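Local atomic coordinates of TipC2 (Streptococcus intermedius B196, PDB entry 6DHX), a protein that probably serves as an immunity protein, protecting the producing bacterium against an antibacterial toxin exported by its type VII secretion system. Residues Glu97-Arg105 and Ala142-Thr150. Sequence-based numbering, arbitrary orientation.
Sequences EIGPNVRVR and AYLKKYGIT
Tyr-147 lays one face of its ring over the Ile-98–Gly-99 peptide of the hairpin formed by strands 89-99 and 102-111. Gly-99 CA makes an off-centre CH-pi contact, 4.1 Å from the centroid of the Tyr-147 ring and 29° off its normal. Lys-146 CG sits over the centre of the opposite face, so the ring lies between the hairpin backbone and the aliphatic part of Lys-146. The phenol end reaches the turn, where Tyr-147 OH lies 3.8 Å from Pro-100 CD and 3.9 Å from Val-102 CG2. Ile-98 crosses Tyr-147 at about a right angle: chi1 of 67° tucks CG1 in between the two main-chain neighbours of CA, and an extended chi2 carries CD1 out to 3.7 Å from Tyr-147 CD2. The other branch is packed tightly, with Ile-98 CG2 only 3.4 Å from Ile-149 CD1. Farther along, Val-102 CG1 meets the Tyr-143 ring obliquely, and Val-104 CG2 touches Leu-144 CD2 at 3.9 Å. A classic bulge pairs Ile-98 and Gly-99 with Val-102 beside a type II turn, while a Schellman motif at Gly-148 ends helix 137-146 and leads into Ile-149. No direct hydrogen bond joins the segments; a water donates to Ile-98 O at 2.7 Å and, weakly, to Tyr-147 O. Segment 142-150 is therefore held against the hairpin chiefly by apolar and aromatic packing, with the water between two backbone carbonyls as its polar link.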
# COMPACT_ATOMS: atom_id res chain seq x y z
N GLU A 97 -11.96 -8.15 -5.58
CA GLU A 97 -12.63 -8.67 -6.76
C GLU A 97 -13.75 -7.70 -7.16
O GLU A 97 -14.47 -7.19 -6.30
CB GLU A 97 -13.19 -10.07 -6.48
CG GLU A 97 -13.64 -10.77 -7.74
CD GLU A 97 -14.55 -11.97 -7.47
OE1 GLU A 97 -15.08 -12.07 -6.34
OE2 GLU A 97 -14.75 -12.78 -8.40
N ILE A 98 -13.86 -7.40 -8.46
CA ILE A 98 -14.92 -6.51 -8.95
C ILE A 98 -15.84 -7.19 -9.94
O ILE A 98 -16.94 -6.67 -10.20
CB ILE A 98 -14.35 -5.21 -9.55
CG1 ILE A 98 -13.55 -5.50 -10.82
CG2 ILE A 98 -13.50 -4.50 -8.50
CD1 ILE A 98 -13.17 -4.23 -11.55
N GLY A 99 -15.45 -8.33 -10.49
CA GLY A 99 -16.31 -9.09 -11.35
C GLY A 99 -15.69 -10.45 -11.52
O GLY A 99 -14.63 -10.74 -10.95
N PRO A 100 -16.29 -11.31 -12.35
CA PRO A 100 -15.75 -12.67 -12.49
C PRO A 100 -14.39 -12.61 -13.17
O PRO A 100 -14.25 -12.06 -14.26
CB PRO A 100 -16.80 -13.39 -13.34
CG PRO A 100 -17.43 -12.30 -14.16
CD PRO A 100 -17.35 -11.02 -13.33
N ASN A 101 -13.37 -13.12 -12.47
CA ASN A 101 -11.99 -13.17 -12.96
C ASN A 101 -11.37 -11.78 -13.13
O ASN A 101 -10.42 -11.60 -13.90
CB ASN A 101 -11.89 -13.94 -14.28
CG ASN A 101 -12.46 -15.34 -14.16
OD1 ASN A 101 -11.94 -16.17 -13.41
ND2 ASN A 101 -13.54 -15.60 -14.89
N VAL A 102 -11.84 -10.77 -12.40
CA VAL A 102 -11.29 -9.42 -12.54
C VAL A 102 -11.16 -8.81 -11.16
O VAL A 102 -12.12 -8.84 -10.38
CB VAL A 102 -12.15 -8.52 -13.45
CG1 VAL A 102 -11.53 -7.11 -13.55
CG2 VAL A 102 -12.32 -9.13 -14.87
N ARG A 103 -9.98 -8.25 -10.85
CA ARG A 103 -9.74 -7.57 -9.58
C ARG A 103 -9.25 -6.16 -9.87
O ARG A 103 -8.54 -5.92 -10.86
CB ARG A 103 -8.69 -8.29 -8.68
CG ARG A 103 -9.00 -9.82 -8.49
CD ARG A 103 -8.10 -10.39 -7.37
NE ARG A 103 -6.67 -10.14 -7.56
CZ ARG A 103 -5.89 -10.89 -8.35
NH1 ARG A 103 -6.41 -11.90 -9.02
NH2 ARG A 103 -4.59 -10.61 -8.46
N VAL A 104 -9.62 -5.23 -9.01
CA VAL A 104 -9.02 -3.91 -9.01
C VAL A 104 -7.89 -3.90 -7.99
O VAL A 104 -7.94 -4.57 -6.96
CB VAL A 104 -10.08 -2.84 -8.70
CG1 VAL A 104 -10.53 -2.94 -7.22
CG2 VAL A 104 -9.57 -1.47 -9.01
N ARG A 105 -6.82 -3.19 -8.32
CA ARG A 105 -5.69 -3.05 -7.42
C ARG A 105 -5.51 -1.57 -7.18
O ARG A 105 -5.33 -0.81 -8.14
CB ARG A 105 -4.42 -3.61 -8.04
CG ARG A 105 -4.59 -4.87 -8.83
CD ARG A 105 -3.29 -5.15 -9.61
NE ARG A 105 -2.27 -5.85 -8.82
CZ ARG A 105 -1.41 -5.30 -7.97
NH1 ARG A 105 -0.53 -6.07 -7.33
NH2 ARG A 105 -1.43 -4.00 -7.71
N ALA A 142 -11.95 1.51 -18.58
CA ALA A 142 -12.99 0.69 -19.21
C ALA A 142 -13.49 -0.42 -18.28
O ALA A 142 -14.70 -0.69 -18.22
CB ALA A 142 -12.50 0.10 -20.54
N TYR A 143 -12.57 -1.08 -17.57
CA TYR A 143 -12.99 -2.10 -16.62
C TYR A 143 -13.80 -1.47 -15.50
O TYR A 143 -14.80 -2.05 -15.05
CB TYR A 143 -11.79 -2.85 -16.03
CG TYR A 143 -11.22 -3.86 -16.96
CD1 TYR A 143 -11.80 -5.13 -17.08
CD2 TYR A 143 -10.12 -3.55 -17.76
CE1 TYR A 143 -11.29 -6.06 -17.98
CE2 TYR A 143 -9.60 -4.46 -18.66
CZ TYR A 143 -10.18 -5.71 -18.76
OH TYR A 143 -9.64 -6.61 -19.64
N LEU A 144 -13.34 -0.32 -14.98
CA LEU A 144 -14.07 0.29 -13.87
C LEU A 144 -15.48 0.66 -14.30
O LEU A 144 -16.45 0.38 -13.58
CB LEU A 144 -13.33 1.53 -13.35
CG LEU A 144 -11.93 1.24 -12.81
CD1 LEU A 144 -11.30 2.55 -12.37
CD2 LEU A 144 -11.99 0.28 -11.59
N LYS A 145 -15.60 1.27 -15.49
CA LYS A 145 -16.93 1.62 -16.02
C LYS A 145 -17.80 0.39 -16.20
O LYS A 145 -19.00 0.41 -15.88
CB LYS A 145 -16.78 2.39 -17.33
CG LYS A 145 -18.13 2.81 -17.96
CD LYS A 145 -17.86 3.42 -19.36
CE LYS A 145 -19.15 3.76 -20.10
NZ LYS A 145 -18.86 3.89 -21.56
N LYS A 146 -17.23 -0.70 -16.72
CA LYS A 146 -18.03 -1.90 -16.92
C LYS A 146 -18.64 -2.39 -15.61
O LYS A 146 -19.82 -2.72 -15.54
CB LYS A 146 -17.19 -2.99 -17.56
CG LYS A 146 -17.87 -4.30 -17.69
CD LYS A 146 -17.03 -5.24 -18.54
CE LYS A 146 -17.84 -6.50 -18.84
NZ LYS A 146 -16.92 -7.63 -19.12
N TYR A 147 -17.85 -2.42 -14.55
CA TYR A 147 -18.32 -2.95 -13.29
C TYR A 147 -18.91 -1.88 -12.37
O TYR A 147 -19.17 -2.17 -11.20
CB TYR A 147 -17.18 -3.72 -12.61
CG TYR A 147 -16.86 -4.96 -13.41
CD1 TYR A 147 -17.76 -6.02 -13.46
CD2 TYR A 147 -15.69 -5.06 -14.14
CE1 TYR A 147 -17.50 -7.14 -14.21
CE2 TYR A 147 -15.43 -6.19 -14.92
CZ TYR A 147 -16.33 -7.23 -14.92
OH TYR A 147 -16.09 -8.36 -15.67
N GLY A 148 -19.15 -0.68 -12.88
CA GLY A 148 -19.80 0.37 -12.11
C GLY A 148 -19.01 0.95 -10.95
O GLY A 148 -19.59 1.31 -9.93
N ILE A 149 -17.69 1.08 -11.08
CA ILE A 149 -16.85 1.61 -10.03
C ILE A 149 -16.52 3.06 -10.34
O ILE A 149 -15.83 3.35 -11.33
CB ILE A 149 -15.57 0.78 -9.89
CG1 ILE A 149 -15.96 -0.67 -9.65
CG2 ILE A 149 -14.69 1.36 -8.77
CD1 ILE A 149 -14.81 -1.58 -9.62
N THR A 150 -16.98 3.98 -9.50
CA THR A 150 -16.78 5.40 -9.72
C THR A 150 -15.56 5.90 -8.98
O THR A 150 -15.00 5.22 -8.11
CB THR A 150 -18.01 6.19 -9.25
OG1 THR A 150 -18.14 6.05 -7.84
CG2 THR A 150 -19.29 5.67 -9.97
O HOH W 1 -18.17 -4.55 -9.03